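Local coordinates for endonuclease PI-MtuI (Mycobacterium tuberculosis, PDB 2IMZ), which probably excises itself from the RecA precursor by protein splicing, this construct being the splicing domain of an intein whose parent is named as an endonuclease, at residues E86-R98 / A129-L141. The protein carries 1 engineered substitution. Sequence-based numbering, arbitrary orientation.
Sequences ELRKGDRVAQPRR and AEELRYSVIREVL
Val93 and Ser135 form an antiparallel hydrogen-bonded pair (Val93 N to Ser135 O 2.8 Å, Ser135 N to Val93 O 2.9 Å) at the middle of a ribbon in which strand 92-94 runs along strand 134-141 at 132°. The pairing outlasts the short strand: Gly90 N, in the type II turn 88-91, reaches Ile137 O at 2.9 Å, and past the strand's other end Arg97 and Glu131 exchange backbone hydrogen bonds both ways. On the face carrying Val93 and Ser135, Ile137 CD1 meets Leu87 CB at 3.5 Å, their side chains crossing near a right angle. On the opposite face, Ala94 CB packs tightly on Leu132 CD1 (3.5 Å) and lies beside Tyr134 CE1. An extended Arg97 sends NH2 to Ser135 OG at 2.7 Å, 17° out of the guanidinium plane, while Arg133 CB lies over one face, toward its rim. Arg133, bent about CB-CG and CG-CD, takes Arg97 NH1 over the rim of its own guanidinium, two like charges close together; a water joins Arg133 NH1 to Arg97 O. In this all-beta intein splicing domain, Leu87 and Val93 rest on Val75 of strand 74-77, Leu132 and Pro96 touch Val165 of strand 164-166, and strand 54-61 flanks strand 134-153.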
loop_
_atom_site.group_PDB
_atom_site.type_symbol
_atom_site.label_atom_id
_atom_site.label_comp_id
_atom_site.label_asym_id
_atom_site.label_seq_id
_atom_site.Cartn_x
_atom_site.Cartn_y
_atom_site.Cartn_z
ATOM N N GLU A 86 -10.829 -8.735 -9.004
ATOM C CA GLU A 86 -11.852 -8.177 -9.881
ATOM C C GLU A 86 -11.444 -8.209 -11.351
ATOM O O GLU A 86 -12.252 -7.932 -12.237
ATOM C CB GLU A 86 -12.165 -6.744 -9.458
ATOM C CG GLU A 86 -12.791 -6.658 -8.073
ATOM C CD GLU A 86 -12.892 -5.236 -7.565
ATOM O OE1 GLU A 86 -13.470 -4.388 -8.277
ATOM O OE2 GLU A 86 -12.398 -4.970 -6.447
ATOM N N LEU A 87 -10.186 -8.556 -11.606
ATOM C CA LEU A 87 -9.688 -8.619 -12.974
ATOM C C LEU A 87 -10.150 -9.886 -13.683
ATOM O O LEU A 87 -10.291 -10.946 -13.070
ATOM C CB LEU A 87 -8.162 -8.537 -12.979
ATOM C CG LEU A 87 -7.635 -7.238 -12.367
ATOM C CD1 LEU A 87 -6.118 -7.264 -12.333
ATOM C CD2 LEU A 87 -8.135 -6.050 -13.176
ATOM N N ARG A 88 -10.387 -9.761 -14.983
ATOM C CA ARG A 88 -10.850 -10.883 -15.786
ATOM C C ARG A 88 -10.010 -11.054 -17.036
ATOM O O ARG A 88 -9.235 -10.174 -17.412
ATOM C CB ARG A 88 -12.312 -10.665 -16.191
ATOM C CG ARG A 88 -13.277 -10.590 -15.020
ATOM C CD ARG A 88 -13.494 -11.955 -14.390
ATOM N NE ARG A 88 -14.409 -11.888 -13.254
ATOM C CZ ARG A 88 -14.074 -11.462 -12.041
ATOM N NH1 ARG A 88 -12.833 -11.063 -11.792
ATOM N NH2 ARG A 88 -14.983 -11.427 -11.076
ATOM N N LYS A 89 -10.178 -12.200 -17.681
ATOM C CA LYS A 89 -9.464 -12.497 -18.906
ATOM C C LYS A 89 -9.718 -11.369 -19.899
ATOM O O LYS A 89 -10.859 -10.942 -20.089
ATOM C CB LYS A 89 -9.957 -13.826 -19.470
ATOM C CG LYS A 89 -9.370 -14.193 -20.808
ATOM C CD LYS A 89 -9.864 -15.562 -21.229
ATOM C CE LYS A 89 -9.322 -15.947 -22.585
ATOM N NZ LYS A 89 -9.679 -17.353 -22.901
ATOM N N GLY A 90 -8.651 -10.876 -20.519
ATOM C CA GLY A 90 -8.791 -9.796 -21.479
ATOM C C GLY A 90 -8.491 -8.415 -20.924
ATOM O O GLY A 90 -8.182 -7.496 -21.684
ATOM N N ASP A 91 -8.595 -8.249 -19.609
ATOM C CA ASP A 91 -8.302 -6.958 -19.003
ATOM C C ASP A 91 -6.814 -6.688 -19.153
ATOM O O ASP A 91 -6.008 -7.618 -19.125
ATOM C CB ASP A 91 -8.666 -6.951 -17.517
ATOM C CG ASP A 91 -10.161 -6.919 -17.281
ATOM O OD1 ASP A 91 -10.898 -6.479 -18.191
ATOM O OD2 ASP A 91 -10.594 -7.317 -16.179
ATOM N N ARG A 92 -6.451 -5.420 -19.310
ATOM C CA ARG A 92 -5.050 -5.062 -19.456
ATOM C C ARG A 92 -4.455 -4.589 -18.135
ATOM O O ARG A 92 -5.132 -3.948 -17.322
ATOM C CB ARG A 92 -4.885 -3.976 -20.528
ATOM C CG ARG A 92 -5.267 -4.445 -21.931
ATOM C CD ARG A 92 -4.978 -3.391 -22.996
ATOM N NE ARG A 92 -5.860 -2.230 -22.910
ATOM C CZ ARG A 92 -7.163 -2.250 -23.183
ATOM N NH1 ARG A 92 -7.753 -3.376 -23.560
ATOM N NH2 ARG A 92 -7.877 -1.137 -23.087
ATOM N N VAL A 93 -3.194 -4.939 -17.915
ATOM C CA VAL A 93 -2.487 -4.535 -16.706
ATOM C C VAL A 93 -1.166 -3.914 -17.123
ATOM O O VAL A 93 -0.660 -4.192 -18.209
ATOM C CB VAL A 93 -2.218 -5.735 -15.753
ATOM C CG1 VAL A 93 -3.542 -6.322 -15.273
ATOM C CG2 VAL A 93 -1.380 -6.797 -16.450
ATOM N N ALA A 94 -0.618 -3.057 -16.269
ATOM C CA ALA A 94 0.650 -2.394 -16.565
ATOM C C ALA A 94 1.809 -3.386 -16.526
ATOM O O ALA A 94 2.019 -4.066 -15.521
ATOM C CB ALA A 94 0.891 -1.267 -15.564
ATOM N N GLN A 95 2.552 -3.458 -17.628
ATOM C CA GLN A 95 3.703 -4.356 -17.750
ATOM C C GLN A 95 4.855 -3.600 -18.402
ATOM O O GLN A 95 4.895 -3.443 -19.625
ATOM C CB GLN A 95 3.347 -5.577 -18.605
ATOM C CG GLN A 95 4.539 -6.497 -18.888
ATOM C CD GLN A 95 4.210 -7.610 -19.865
ATOM O OE1 GLN A 95 3.812 -8.709 -19.470
ATOM N NE2 GLN A 95 4.368 -7.328 -21.155
ATOM N N PRO A 96 5.802 -3.110 -17.593
ATOM C CA PRO A 96 6.955 -2.367 -18.109
ATOM C C PRO A 96 7.822 -3.199 -19.049
ATOM O O PRO A 96 8.095 -4.367 -18.783
ATOM C CB PRO A 96 7.697 -1.967 -16.838
ATOM C CG PRO A 96 6.582 -1.803 -15.847
ATOM C CD PRO A 96 5.740 -3.020 -16.123
ATOM N N ARG A 97 8.248 -2.596 -20.154
ATOM C CA ARG A 97 9.092 -3.294 -21.115
ATOM C C ARG A 97 10.150 -2.351 -21.665
ATOM O O ARG A 97 9.891 -1.163 -21.850
ATOM C CB ARG A 97 8.274 -3.810 -22.301
ATOM C CG ARG A 97 7.026 -4.605 -21.971
ATOM C CD ARG A 97 6.307 -4.928 -23.271
ATOM N NE ARG A 97 4.895 -5.249 -23.081
ATOM C CZ ARG A 97 4.006 -5.268 -24.067
ATOM N NH1 ARG A 97 4.387 -4.982 -25.305
ATOM N NH2 ARG A 97 2.737 -5.565 -23.821
ATOM N N ARG A 98 11.338 -2.887 -21.927
ATOM C CA ARG A 98 12.422 -2.103 -22.498
ATOM C C ARG A 98 12.281 -2.142 -24.017
ATOM O O ARG A 98 11.728 -3.089 -24.569
ATOM C CB ARG A 98 13.782 -2.688 -22.109
ATOM C CG ARG A 98 14.168 -2.480 -20.661
ATOM C CD ARG A 98 15.496 -3.156 -20.345
ATOM N NE ARG A 98 16.566 -2.728 -21.242
ATOM C CZ ARG A 98 17.009 -1.479 -21.334
ATOM N NH1 ARG A 98 16.474 -0.532 -20.580
ATOM N NH2 ARG A 98 17.988 -1.177 -22.178
ATOM N N ALA A 129 15.040 3.005 -18.296
ATOM C CA ALA A 129 14.744 2.968 -19.722
ATOM C C ALA A 129 13.405 2.274 -19.970
ATOM O O ALA A 129 12.734 2.546 -20.965
ATOM C CB ALA A 129 15.855 2.244 -20.468
ATOM N N GLU A 130 13.013 1.380 -19.067
ATOM C CA GLU A 130 11.743 0.673 -19.210
ATOM C C GLU A 130 10.602 1.654 -19.442
ATOM O O GLU A 130 10.554 2.729 -18.836
ATOM C CB GLU A 130 11.428 -0.160 -17.961
ATOM C CG GLU A 130 12.144 -1.506 -17.883
ATOM C CD GLU A 130 13.566 -1.402 -17.375
ATOM O OE1 GLU A 130 14.086 -0.266 -17.262
ATOM O OE2 GLU A 130 14.168 -2.463 -17.090
ATOM N N GLU A 131 9.679 1.271 -20.320
ATOM C CA GLU A 131 8.525 2.101 -20.638
ATOM C C GLU A 131 7.283 1.392 -20.114
ATOM O O GLU A 131 7.194 0.167 -20.170
ATOM C CB GLU A 131 8.403 2.282 -22.156
ATOM C CG GLU A 131 7.492 3.428 -22.571
ATOM C CD GLU A 131 7.158 3.411 -24.051
ATOM O OE1 GLU A 131 8.040 3.059 -24.859
ATOM O OE2 GLU A 131 6.011 3.762 -24.405
ATOM N N LEU A 132 6.326 2.156 -19.600
ATOM C CA LEU A 132 5.102 1.554 -19.094
ATOM C C LEU A 132 4.243 1.130 -20.281
ATOM O O LEU A 132 3.801 1.963 -21.069
ATOM C CB LEU A 132 4.340 2.554 -18.217
ATOM C CG LEU A 132 3.075 2.050 -17.517
ATOM C CD1 LEU A 132 3.415 0.882 -16.608
ATOM C CD2 LEU A 132 2.462 3.184 -16.707
ATOM N N ARG A 133 4.037 -0.174 -20.418
ATOM C CA ARG A 133 3.226 -0.724 -21.498
ATOM C C ARG A 133 2.105 -1.515 -20.841
ATOM O O ARG A 133 2.093 -1.685 -19.624
ATOM C CB ARG A 133 4.062 -1.659 -22.377
ATOM C CG ARG A 133 5.337 -1.032 -22.934
ATOM C CD ARG A 133 5.025 0.098 -23.899
ATOM N NE ARG A 133 4.280 -0.370 -25.065
ATOM C CZ ARG A 133 4.778 -1.164 -26.007
ATOM N NH1 ARG A 133 6.032 -1.588 -25.931
ATOM N NH2 ARG A 133 4.020 -1.535 -27.031
ATOM N N TYR A 134 1.168 -2.004 -21.643
ATOM C CA TYR A 134 0.060 -2.771 -21.102
ATOM C C TYR A 134 -0.038 -4.133 -21.764
ATOM O O TYR A 134 0.218 -4.277 -22.962
ATOM C CB TYR A 134 -1.243 -1.988 -21.278
ATOM C CG TYR A 134 -1.312 -0.762 -20.395
ATOM C CD1 TYR A 134 -1.678 -0.866 -19.052
ATOM C CD2 TYR A 134 -0.958 0.494 -20.884
ATOM C CE1 TYR A 134 -1.686 0.246 -18.217
ATOM C CE2 TYR A 134 -0.961 1.616 -20.056
ATOM C CZ TYR A 134 -1.325 1.484 -18.725
ATOM O OH TYR A 134 -1.324 2.588 -17.900
ATOM N N SER A 135 -0.384 -5.138 -20.969
ATOM C CA SER A 135 -0.526 -6.500 -21.464
ATOM C C SER A 135 -1.818 -7.087 -20.929
ATOM O O SER A 135 -2.246 -6.753 -19.827
ATOM C CB SER A 135 0.659 -7.356 -21.019
ATOM O OG SER A 135 1.848 -6.929 -21.657
ATOM N N VAL A 136 -2.438 -7.965 -21.711
ATOM C CA VAL A 136 -3.692 -8.575 -21.308
ATOM C C VAL A 136 -3.533 -9.812 -20.439
ATOM O O VAL A 136 -2.509 -10.499 -20.480
ATOM C CB VAL A 136 -4.546 -8.966 -22.540
ATOM C CG1 VAL A 136 -4.867 -7.729 -23.356
ATOM C CG2 VAL A 136 -3.806 -9.992 -23.392
ATOM N N ILE A 137 -4.560 -10.073 -19.639
ATOM C CA ILE A 137 -4.607 -11.243 -18.775
ATOM C C ILE A 137 -5.097 -12.383 -19.666
ATOM O O ILE A 137 -6.155 -12.280 -20.294
ATOM C CB ILE A 137 -5.596 -11.034 -17.612
ATOM C CG1 ILE A 137 -5.049 -9.969 -16.655
ATOM C CG2 ILE A 137 -5.825 -12.342 -16.873
ATOM C CD1 ILE A 137 -6.042 -9.518 -15.604
ATOM N N ARG A 138 -4.324 -13.462 -19.730
ATOM C CA ARG A 138 -4.681 -14.600 -20.572
ATOM C C ARG A 138 -5.557 -15.612 -19.843
ATOM O O ARG A 138 -6.339 -16.331 -20.469
ATOM C CB ARG A 138 -3.413 -15.315 -21.063
ATOM C CG ARG A 138 -2.349 -14.399 -21.664
ATOM C CD ARG A 138 -2.294 -14.416 -23.189
ATOM N NE ARG A 138 -3.483 -13.854 -23.807
ATOM C CZ ARG A 138 -3.514 -13.297 -25.017
ATOM N NH1 ARG A 138 -2.414 -13.216 -25.757
ATOM N NH2 ARG A 138 -4.652 -12.814 -25.488
ATOM N N GLU A 139 -5.435 -15.669 -18.520
ATOM C CA GLU A 139 -6.196 -16.641 -17.751
ATOM C C GLU A 139 -6.288 -16.308 -16.264
ATOM O O GLU A 139 -5.341 -15.789 -15.673
ATOM C CB GLU A 139 -5.548 -18.018 -17.934
ATOM C CG GLU A 139 -6.150 -19.145 -17.116
ATOM C CD GLU A 139 -5.377 -20.446 -17.263
ATOM O OE1 GLU A 139 -4.342 -20.463 -17.970
ATOM O OE2 GLU A 139 -5.800 -21.454 -16.662
ATOM N N VAL A 140 -7.441 -16.601 -15.670
ATOM C CA VAL A 140 -7.653 -16.383 -14.241
ATOM C C VAL A 140 -7.687 -17.765 -13.590
ATOM O O VAL A 140 -8.491 -18.620 -13.971
ATOM C CB VAL A 140 -8.983 -15.649 -13.966
ATOM C CG1 VAL A 140 -9.225 -15.553 -12.465
ATOM C CG2 VAL A 140 -8.945 -14.256 -14.587
ATOM N N LEU A 141 -6.801 -17.984 -12.621
ATOM C CA LEU A 141 -6.713 -19.271 -11.935
ATOM C C LEU A 141 -7.441 -19.281 -10.596
ATOM O O LEU A 141 -7.487 -18.271 -9.892
ATOM C CB LEU A 141 -5.245 -19.658 -11.715
ATOM C CG LEU A 141 -4.354 -19.913 -12.937
ATOM C CD1 LEU A 141 -4.966 -21.008 -13.790
ATOM C CD2 LEU A 141 -4.184 -18.637 -13.743
HETATM O O HOH W 1 -8.129 -18.863 -20.517
HETATM O O HOH W 2 8.857 -0.718 -24.545
#